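Local coordinates for periplasmic binding protein (Veillonella parvula, PDB 4MO9) that probably binds a small solute, perhaps an iron-siderophore complex, in the periplasm and delivers it to an ABC importer, as TroA-like periplasmic binding proteins do, at residues 41-46 / 68-73; 209-214 / 270-275; 327-332 / 342-347. All coordinates share one frame; numbering follows the deposited sequence.

Contact 1 of 3, residues 41-46 / 68-73; sequences VVLQWS and AGMDTS. With TMO (trimethylamine oxide), chain B.
The Asp71 carboxylate turns its edge to Ser46, which meets both oxygens on their syn sides, less than 20° out of the carboxylate plane. Its hydroxyl donates a hydrogen bond to Asp71 OD1 (Ser46 OG to Asp71 OD1 2.6 Å), and its backbone N-H points almost straight at the other oxygen (Ser46 N to Asp71 OD2 2.8 Å), so the flat group has little freedom to rotate. The second flat group is the Trp45 indole. Over one face sits trimethylamine oxide, with OAE 3.9 Å above the ring plane and over its centre; at the edge, in plane, lies a water shared between Trp45 N and Asp71 OD2. Asp71 carries CG between its backbone N and carbonyl carbon (chi1 60°), which turns the carboxylate toward the 41-46 chain. Next door, Ser73 OG donates to Ser46 O at 2.7 Å and is also bonded to Arg78, another residue of the pocket.

At the far end the strands pair in parallel. Val41 O takes both Ala68 N and Gly69 N, and Leu43 N gives a nearly linear bond to Gly69 O at 2.9 Å. Beside this pairing, Leu43 CD1 packs against the selenomethionine methyl, Met70 CE, at 3.7 Å.

Strands 41-42 and 67-69, joined by helix 52-59, form a beta-alpha-beta crossover of the first lobe. Trp45 comes from the loop after strand 41-42, and Ser73 from the start of helix 73-77 that follows strand 67-69; both reach the ligand pocket, an arrangement characteristic of alpha/beta solute-binding proteins.

Contact 2 of 3, residues 209-214 / 270-275; sequences NGPEEF and KPTSMR
Thr272 leans on Pro211 and reaches across to Glu212, linking two loops. Starting at its CB, the first neighbour is the proline ring, with Pro211 CD 3.8 Å from Thr272 CB. The hydroxyl stands between the backbone N and the carbonyl carbon (chi1 61°), which aims it at the carboxylate of Glu212. It donates to the syn lone pair of the nearer oxygen, with Thr272 OG1 3.1 Å from Glu212 OE2, while OE1 is close by. Glu212 gets there by folding: its CG also stands between backbone N and carbonyl carbon, and the chain bends at chi2 (-78°), which brings the carboxylate to Thr272 while the residue stays exposed. An alanine here would keep the CB against Pro211 but lack the hydroxyl, and the Glu212 carboxylate would probably lose this donor and be freer to turn.

The backbones also come close. Gly210 CA lies 3.3 Å from Thr272 O, a CA-H...O contact, and a CB on Gly210 would fall only 2.0 Å from Thr272 OG1, so the close approach depends on the bare glycine. The Lys270 side chain runs alongside Asn209, pointing the same way, with Lys270 CE 3.4 Å from Asn209 OD1. Its ammonium lies beyond salt-bridge range, Lys270 NZ being 4.2 Å from Glu213 OE1, where a weak attraction is probable.

The 270-275 loop is braced internally, Lys270 O accepting both the N-H and the hydroxyl of Ser273; the 209-214 turn has a weak bond from Glu213 N to Gly210 O, and Arg296 binds the Gly210 and Pro211 carbonyls. Two type I beta turns, Gly210 to Glu213 and Lys270 to Ser273, meet in loops that follow the adjacent parallel strands 201-206 and 259-263 of the second alpha/beta lobe.

Contact 3 of 3, residues 327-332 / 342-347; sequences FEYLAK and VDPEAT
Pro344 is pressed against the backbone of the 327-332 helix, and with Val342 and Glu328 it forms the tightly packed part of the contact. Its CG comes 3.6 Å from Tyr329 CA and lies at the edge of the tyrosine ring, near the ring plane, while Pro344 CB touches Tyr329 CB. On one flank the aliphatic part of Glu328 completes the packing: Glu328 CB is 3.5 Å from Val342 CG1, and the same methyl follows the glutamate as far as its carboxyl carbon. Glu328 runs on extended past CG, which carries its carboxylate to Thr347. The hydroxyl there is modelled as a donor to Glu328 OE1, but the separation is so short that its exact length is doubtful. Arg184 lies beside this pair, touching Glu328 and making a weak bond to Thr347 OG1, so a positive charge probably steadies the buried carboxylate.

The other flank is nearer the surface, with Lys332 partly exposed and Asp343 exposed. Lys332 stretches out straight until its last torsion (chi4 77°), where it turns NZ onto the carbonyl of Val342, 2.7 Å from Val342 O and nearly in line with the C=O bond. Its methylenes cross the proline ring at about a right angle, Lys332 CD being 3.6 Å from Pro344 CD. The ammonium also bonds Phe339 O, and a glycerol lies near the side chain. Asp343 faces away from the 327-332 helix and caps its own: Asp343 OD1 accepts from Ala346 N at 3.1 Å, from well above the carboxylate plane.

Helix 324-334 thus meets the first turn of helix 344-355 while helix 171-194 covers Glu328, Ala331 and Val342. The Tyr329 ring packs on strand 310-313 and stacks with Phe365 of strand 365-367.

In the fold
The three contacts share no helix or strand. Contact 1 belongs to the four-stranded parallel sheet, contact 2 to loops leaving the five-stranded sheet, and contact 3 to two helices near the end of the chain; nearest atoms of contacts 1 and 2 are about 15 Å apart. Contacts 1 and 3 are buried, and each shields a carboxylate, one fixed by a serine beside the ligand pocket, the other met by a threonine hydroxyl beside an arginine of helix 171-194. Contact 2 is partly exposed, with a single side-chain bond across it and loosely placed charges. Helix 171-194, which connects the two sheets along the chain as in TroA-like proteins, borders contact 3.

Contact 1 of 3, residues 41-46 / 68-73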
loop_
_atom_site.group_PDB
_atom_site.type_symbol
_atom_site.label_atom_id
_atom_site.label_comp_id
_atom_site.label_asym_id
_atom_site.label_seq_id
_atom_site.Cartn_x
_atom_site.Cartn_y
_atom_site.Cartn_z
ATOM N N VAL A 41 9.347 -18.280 7.507
ATOM C CA VAL A 41 8.536 -17.131 7.884
ATOM C C VAL A 41 7.038 -17.467 7.790
ATOM O O VAL A 41 6.627 -18.190 6.876
ATOM C CB VAL A 41 8.864 -15.932 6.958
ATOM C CG1 VAL A 41 8.003 -14.710 7.291
ATOM C CG2 VAL A 41 10.363 -15.578 7.033
ATOM N N VAL A 42 6.233 -16.970 8.734
ATOM C CA VAL A 42 4.768 -16.986 8.598
ATOM C C VAL A 42 4.307 -15.584 8.196
ATOM O O VAL A 42 4.544 -14.610 8.920
ATOM C CB VAL A 42 4.053 -17.405 9.906
ATOM C CG1 VAL A 42 2.544 -17.217 9.781
ATOM C CG2 VAL A 42 4.375 -18.854 10.261
ATOM N N LEU A 43 3.671 -15.479 7.034
ATOM C CA LEU A 43 3.212 -14.186 6.520
ATOM C C LEU A 43 1.895 -13.739 7.135
ATOM O O LEU A 43 1.011 -14.558 7.407
ATOM C CB LEU A 43 3.014 -14.272 5.006
ATOM C CG LEU A 43 4.239 -14.681 4.193
ATOM C CD1 LEU A 43 3.851 -14.880 2.718
ATOM C CD2 LEU A 43 5.330 -13.627 4.338
ATOM N N GLN A 44 1.759 -12.427 7.328
ATOM C CA GLN A 44 0.485 -11.799 7.647
ATOM C C GLN A 44 0.339 -10.544 6.791
ATOM O O GLN A 44 1.353 -9.918 6.425
ATOM C CB GLN A 44 0.416 -11.410 9.125
ATOM C CG GLN A 44 0.341 -12.576 10.076
ATOM C CD GLN A 44 -1.000 -13.291 10.020
ATOM O OE1 GLN A 44 -1.097 -14.409 9.503
ATOM N NE2 GLN A 44 -2.026 -12.671 10.573
ATOM N N TRP A 45 -0.910 -10.189 6.493
ATOM C CA TRP A 45 -1.262 -8.991 5.705
ATOM C C TRP A 45 -0.485 -8.844 4.387
ATOM O O TRP A 45 -0.026 -7.748 4.050
ATOM C CB TRP A 45 -1.095 -7.718 6.555
ATOM C CG TRP A 45 -2.188 -7.530 7.559
ATOM C CD1 TRP A 45 -3.115 -8.467 7.958
ATOM C CD2 TRP A 45 -2.488 -6.329 8.293
ATOM N NE1 TRP A 45 -3.974 -7.909 8.894
ATOM C CE2 TRP A 45 -3.606 -6.606 9.114
ATOM C CE3 TRP A 45 -1.923 -5.049 8.330
ATOM C CZ2 TRP A 45 -4.172 -5.637 9.962
ATOM C CZ3 TRP A 45 -2.485 -4.090 9.174
ATOM C CH2 TRP A 45 -3.600 -4.394 9.978
ATOM N N SER A 46 -0.352 -9.933 3.634
ATOM C CA SER A 46 0.360 -9.881 2.359
ATOM C C SER A 46 -0.296 -8.904 1.380
ATOM O O SER A 46 -1.516 -8.934 1.169
ATOM C CB SER A 46 0.500 -11.277 1.748
ATOM O OG SER A 46 1.348 -12.063 2.571
ATOM N N ALA A 68 7.240 -20.374 5.401
ATOM C CA ALA A 68 6.666 -21.606 5.950
ATOM C C ALA A 68 5.129 -21.574 5.971
ATOM O O ALA A 68 4.473 -22.628 5.916
ATOM C CB ALA A 68 7.191 -21.843 7.344
ATOM N N GLY A 69 4.565 -20.368 6.072
ATOM C CA GLY A 69 3.124 -20.207 6.146
ATOM C C GLY A 69 2.643 -19.017 5.348
ATOM O O GLY A 69 3.133 -17.889 5.528
HETATM N N MSE A 70 1.668 -19.268 4.474
HETATM C CA MSE A 70 1.126 -18.258 3.576
HETATM C C MSE A 70 -0.254 -17.824 4.074
HETATM O O MSE A 70 -1.119 -18.670 4.320
HETATM C CB MSE A 70 1.029 -18.858 2.166
HETATM C CG MSE A 70 0.148 -18.100 1.180
HETATM SE SE MSE A 70 0.865 -16.337 0.708
HETATM C CE MSE A 70 2.523 -16.924 -0.052
ATOM N N ASP A 71 -0.459 -16.522 4.254
ATOM C CA ASP A 71 -1.776 -16.024 4.654
ATOM C C ASP A 71 -2.676 -15.957 3.422
ATOM O O ASP A 71 -2.219 -16.228 2.303
ATOM C CB ASP A 71 -1.677 -14.641 5.303
ATOM C CG ASP A 71 -1.079 -13.604 4.372
ATOM O OD1 ASP A 71 -0.212 -13.969 3.548
ATOM O OD2 ASP A 71 -1.477 -12.418 4.453
ATOM N N THR A 72 -3.944 -15.597 3.616
ATOM C CA THR A 72 -4.911 -15.591 2.513
ATOM C C THR A 72 -5.305 -14.187 2.075
ATOM O O THR A 72 -6.260 -14.011 1.309
ATOM C CB THR A 72 -6.201 -16.339 2.884
ATOM O OG1 THR A 72 -6.875 -15.635 3.927
ATOM C CG2 THR A 72 -5.881 -17.731 3.365
ATOM N N SER A 73 -4.572 -13.194 2.572
ATOM C CA SER A 73 -4.832 -11.794 2.245
ATOM C C SER A 73 -4.864 -11.525 0.730
ATOM O O SER A 73 -5.820 -10.918 0.218
ATOM C CB SER A 73 -3.800 -10.907 2.955
ATOM O OG SER A 73 -3.832 -9.580 2.472
HETATM C CAA TMO B . -7.153 -5.696 4.370
HETATM N NAC TMO B . -6.409 -6.316 5.474
HETATM C CAD TMO B . -7.277 -7.267 6.183
HETATM C CAB TMO B . -5.271 -7.067 4.933
HETATM O OAE TMO B . -6.007 -5.419 6.258
HETATM O O HOH W 1 -3.223 -11.777 6.521
#

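Contact 2 of 3, residues 209-214 / 270-275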
loop_
_atom_site.group_PDB
_atom_site.type_symbol
_atom_site.label_atom_id
_atom_site.label_comp_id
_atom_site.label_asym_id
_atom_site.label_seq_id
_atom_site.Cartn_x
_atom_site.Cartn_y
_atom_site.Cartn_z
ATOM N N ASN A 209 -17.431 1.709 -4.661
ATOM C CA ASN A 209 -18.868 1.539 -4.820
ATOM C C ASN A 209 -19.405 2.075 -6.145
ATOM O O ASN A 209 -20.609 2.035 -6.386
ATOM C CB ASN A 209 -19.610 2.173 -3.638
ATOM C CG ASN A 209 -19.310 1.480 -2.323
ATOM O OD1 ASN A 209 -19.133 0.262 -2.279
ATOM N ND2 ASN A 209 -19.245 2.254 -1.244
ATOM N N GLY A 210 -18.513 2.573 -7.001
ATOM C CA GLY A 210 -18.923 3.106 -8.292
ATOM C C GLY A 210 -19.581 4.472 -8.175
ATOM O O GLY A 210 -19.734 4.997 -7.066
ATOM N N PRO A 211 -19.981 5.058 -9.319
ATOM C CA PRO A 211 -20.580 6.401 -9.338
ATOM C C PRO A 211 -21.856 6.530 -8.489
ATOM O O PRO A 211 -22.111 7.599 -7.936
ATOM C CB PRO A 211 -20.914 6.610 -10.824
ATOM C CG PRO A 211 -19.963 5.704 -11.558
ATOM C CD PRO A 211 -19.834 4.493 -10.675
ATOM N N GLU A 212 -22.635 5.459 -8.380
ATOM C CA GLU A 212 -23.963 5.542 -7.768
ATOM C C GLU A 212 -23.978 5.576 -6.227
ATOM O O GLU A 212 -25.004 5.898 -5.624
ATOM C CB GLU A 212 -24.887 4.437 -8.315
ATOM C CG GLU A 212 -24.529 3.006 -7.892
ATOM C CD GLU A 212 -23.352 2.407 -8.665
ATOM O OE1 GLU A 212 -22.758 3.101 -9.523
ATOM O OE2 GLU A 212 -23.027 1.226 -8.410
ATOM N N GLU A 213 -22.845 5.260 -5.602
ATOM C CA GLU A 213 -22.733 5.298 -4.142
ATOM C C GLU A 213 -21.354 5.809 -3.733
ATOM O O GLU A 213 -20.335 5.303 -4.213
ATOM C CB GLU A 213 -22.972 3.901 -3.553
ATOM C CG GLU A 213 -22.948 3.845 -2.028
ATOM C CD GLU A 213 -23.031 2.422 -1.484
ATOM O OE1 GLU A 213 -22.940 1.463 -2.285
ATOM O OE2 GLU A 213 -23.182 2.262 -0.251
ATOM N N PHE A 214 -21.303 6.803 -2.849
ATOM C CA PHE A 214 -20.007 7.360 -2.446
ATOM C C PHE A 214 -19.194 6.366 -1.634
ATOM O O PHE A 214 -19.713 5.716 -0.725
ATOM C CB PHE A 214 -20.179 8.659 -1.656
ATOM C CG PHE A 214 -20.369 9.878 -2.521
ATOM C CD1 PHE A 214 -21.217 9.841 -3.620
ATOM C CD2 PHE A 214 -19.703 11.060 -2.233
ATOM C CE1 PHE A 214 -21.401 10.969 -4.416
ATOM C CE2 PHE A 214 -19.877 12.185 -3.023
ATOM C CZ PHE A 214 -20.725 12.141 -4.115
ATOM N N LYS A 270 -18.049 -5.415 -7.719
ATOM C CA LYS A 270 -18.592 -4.080 -7.938
ATOM C C LYS A 270 -18.283 -3.672 -9.375
ATOM O O LYS A 270 -17.260 -3.043 -9.622
ATOM C CB LYS A 270 -17.933 -3.096 -6.962
ATOM C CG LYS A 270 -18.122 -3.436 -5.480
ATOM C CD LYS A 270 -19.605 -3.472 -5.114
ATOM C CE LYS A 270 -19.911 -2.544 -3.950
ATOM N NZ LYS A 270 -21.329 -2.084 -3.983
ATOM N N PRO A 271 -19.158 -4.039 -10.337
ATOM C CA PRO A 271 -18.777 -3.849 -11.746
ATOM C C PRO A 271 -18.581 -2.392 -12.187
ATOM O O PRO A 271 -17.868 -2.158 -13.167
ATOM C CB PRO A 271 -19.917 -4.519 -12.530
ATOM C CG PRO A 271 -21.051 -4.615 -11.577
ATOM C CD PRO A 271 -20.441 -4.751 -10.204
ATOM N N THR A 272 -19.171 -1.435 -11.477
ATOM C CA THR A 272 -18.932 -0.026 -11.798
ATOM C C THR A 272 -17.832 0.612 -10.951
ATOM O O THR A 272 -17.607 1.822 -11.043
ATOM C CB THR A 272 -20.186 0.818 -11.612
ATOM O OG1 THR A 272 -20.593 0.758 -10.238
ATOM C CG2 THR A 272 -21.307 0.322 -12.517
ATOM N N SER A 273 -17.155 -0.178 -10.117
ATOM C CA SER A 273 -16.082 0.374 -9.297
ATOM C C SER A 273 -14.914 0.812 -10.188
ATOM O O SER A 273 -14.720 0.271 -11.287
ATOM C CB SER A 273 -15.619 -0.624 -8.224
ATOM O OG SER A 273 -15.070 -1.813 -8.780
HETATM N N MSE A 274 -14.162 1.814 -9.745
HETATM C CA MSE A 274 -12.961 2.215 -10.468
HETATM C C MSE A 274 -11.973 1.058 -10.482
HETATM O O MSE A 274 -11.604 0.542 -9.421
HETATM C CB MSE A 274 -12.312 3.416 -9.794
HETATM C CG MSE A 274 -11.058 3.889 -10.499
HETATM SE SE MSE A 274 -11.472 4.393 -12.338
HETATM C CE MSE A 274 -9.601 4.393 -12.935
ATOM N N ARG A 275 -11.542 0.665 -11.680
ATOM C CA ARG A 275 -10.663 -0.490 -11.862
ATOM C C ARG A 275 -9.218 -0.092 -12.183
ATOM O O ARG A 275 -8.954 0.602 -13.174
ATOM C CB ARG A 275 -11.207 -1.409 -12.968
ATOM C CG ARG A 275 -10.314 -2.604 -13.301
ATOM C CD ARG A 275 -10.231 -3.622 -12.145
ATOM N NE ARG A 275 -11.489 -4.352 -11.983
ATOM C CZ ARG A 275 -11.788 -5.469 -12.641
ATOM N NH1 ARG A 275 -10.916 -5.987 -13.501
ATOM N NH2 ARG A 275 -12.964 -6.067 -12.454
#

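Contact 3 of 3, residues 327-332 / 342-347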
loop_
_atom_site.group_PDB
_atom_site.type_symbol
_atom_site.label_atom_id
_atom_site.label_comp_id
_atom_site.label_asym_id
_atom_site.label_seq_id
_atom_site.Cartn_x
_atom_site.Cartn_y
_atom_site.Cartn_z
ATOM N N PHE A 327 3.827 8.793 -3.224
ATOM C CA PHE A 327 4.326 10.112 -2.820
ATOM C C PHE A 327 4.594 10.956 -4.064
ATOM O O PHE A 327 4.201 12.123 -4.132
ATOM C CB PHE A 327 5.620 9.983 -1.989
ATOM C CG PHE A 327 5.398 9.685 -0.525
ATOM C CD1 PHE A 327 5.245 8.374 -0.084
ATOM C CD2 PHE A 327 5.392 10.709 0.419
ATOM C CE1 PHE A 327 5.067 8.085 1.270
ATOM C CE2 PHE A 327 5.215 10.431 1.794
ATOM C CZ PHE A 327 5.059 9.110 2.217
ATOM N N GLU A 328 5.250 10.357 -5.055
ATOM C CA GLU A 328 5.553 11.055 -6.305
ATOM C C GLU A 328 4.296 11.414 -7.096
ATOM O O GLU A 328 4.169 12.529 -7.613
ATOM C CB GLU A 328 6.480 10.204 -7.170
ATOM C CG GLU A 328 7.898 10.040 -6.610
ATOM C CD GLU A 328 8.799 9.307 -7.581
ATOM O OE1 GLU A 328 8.282 8.446 -8.337
ATOM O OE2 GLU A 328 10.016 9.598 -7.615
ATOM N N TYR A 329 3.360 10.474 -7.184
ATOM C CA TYR A 329 2.120 10.719 -7.940
ATOM C C TYR A 329 1.304 11.855 -7.346
ATOM O O TYR A 329 0.763 12.689 -8.072
ATOM C CB TYR A 329 1.259 9.455 -7.987
ATOM C CG TYR A 329 0.047 9.606 -8.878
ATOM C CD1 TYR A 329 -1.238 9.674 -8.350
ATOM C CD2 TYR A 329 0.193 9.693 -10.256
ATOM C CE1 TYR A 329 -2.350 9.811 -9.180
ATOM C CE2 TYR A 329 -0.911 9.832 -11.095
ATOM C CZ TYR A 329 -2.176 9.893 -10.552
ATOM O OH TYR A 329 -3.266 10.032 -11.394
ATOM N N LEU A 330 1.203 11.893 -6.021
ATOM C CA LEU A 330 0.407 12.937 -5.381
ATOM C C LEU A 330 1.064 14.303 -5.576
ATOM O O LEU A 330 0.398 15.261 -5.947
ATOM C CB LEU A 330 0.212 12.644 -3.894
ATOM C CG LEU A 330 -0.705 11.475 -3.545
ATOM C CD1 LEU A 330 -0.559 11.135 -2.066
ATOM C CD2 LEU A 330 -2.158 11.813 -3.882
ATOM N N ALA A 331 2.371 14.385 -5.347
ATOM C CA ALA A 331 3.083 15.665 -5.468
ATOM C C ALA A 331 3.100 16.186 -6.900
ATOM O O ALA A 331 2.914 17.393 -7.150
ATOM C CB ALA A 331 4.502 15.527 -4.937
ATOM N N LYS A 332 3.322 15.280 -7.846
ATOM C CA LYS A 332 3.305 15.636 -9.269
ATOM C C LYS A 332 1.901 16.037 -9.741
ATOM O O LYS A 332 1.755 16.897 -10.622
ATOM C CB LYS A 332 3.863 14.479 -10.112
ATOM C CG LYS A 332 3.921 14.715 -11.619
ATOM C CD LYS A 332 4.530 13.483 -12.307
ATOM C CE LYS A 332 4.787 13.694 -13.792
ATOM N NZ LYS A 332 5.995 14.519 -14.076
ATOM N N VAL A 342 10.022 14.004 -12.305
ATOM C CA VAL A 342 9.552 12.820 -11.592
ATOM C C VAL A 342 8.535 12.036 -12.427
ATOM O O VAL A 342 7.645 12.629 -13.024
ATOM C CB VAL A 342 8.961 13.213 -10.217
ATOM C CG1 VAL A 342 8.073 12.123 -9.671
ATOM C CG2 VAL A 342 10.092 13.526 -9.229
ATOM N N ASP A 343 8.677 10.711 -12.474
ATOM C CA ASP A 343 7.754 9.857 -13.233
ATOM C C ASP A 343 7.271 8.697 -12.361
ATOM O O ASP A 343 7.944 7.661 -12.262
ATOM C CB ASP A 343 8.442 9.323 -14.494
ATOM C CG ASP A 343 7.480 8.595 -15.431
ATOM O OD1 ASP A 343 6.454 8.046 -14.965
ATOM O OD2 ASP A 343 7.761 8.562 -16.647
ATOM N N PRO A 344 6.096 8.863 -11.736
ATOM C CA PRO A 344 5.606 7.910 -10.732
ATOM C C PRO A 344 5.358 6.524 -11.325
ATOM O O PRO A 344 5.622 5.520 -10.649
ATOM C CB PRO A 344 4.303 8.551 -10.231
ATOM C CG PRO A 344 4.408 10.015 -10.635
ATOM C CD PRO A 344 5.189 10.011 -11.913
ATOM N N GLU A 345 4.880 6.455 -12.567
ATOM C CA GLU A 345 4.694 5.146 -13.187
ATOM C C GLU A 345 6.040 4.450 -13.409
ATOM O O GLU A 345 6.176 3.250 -13.178
ATOM C CB GLU A 345 3.914 5.234 -14.510
ATOM C CG GLU A 345 3.293 3.887 -14.868
ATOM C CD GLU A 345 2.815 3.782 -16.296
ATOM O OE1 GLU A 345 2.619 4.831 -16.954
ATOM O OE2 GLU A 345 2.632 2.631 -16.754
ATOM N N ALA A 346 7.034 5.207 -13.857
ATOM C CA ALA A 346 8.367 4.653 -14.063
ATOM C C ALA A 346 8.971 4.180 -12.740
ATOM O O ALA A 346 9.689 3.169 -12.702
ATOM C CB ALA A 346 9.260 5.678 -14.732
ATOM N N THR A 347 8.682 4.893 -11.651
ATOM C CA THR A 347 9.158 4.469 -10.323
ATOM C C THR A 347 8.598 3.105 -9.918
ATOM O O THR A 347 9.340 2.240 -9.443
ATOM C CB THR A 347 8.781 5.498 -9.249
ATOM O OG1 THR A 347 9.545 6.698 -9.463
ATOM C CG2 THR A 347 9.057 4.942 -7.856
#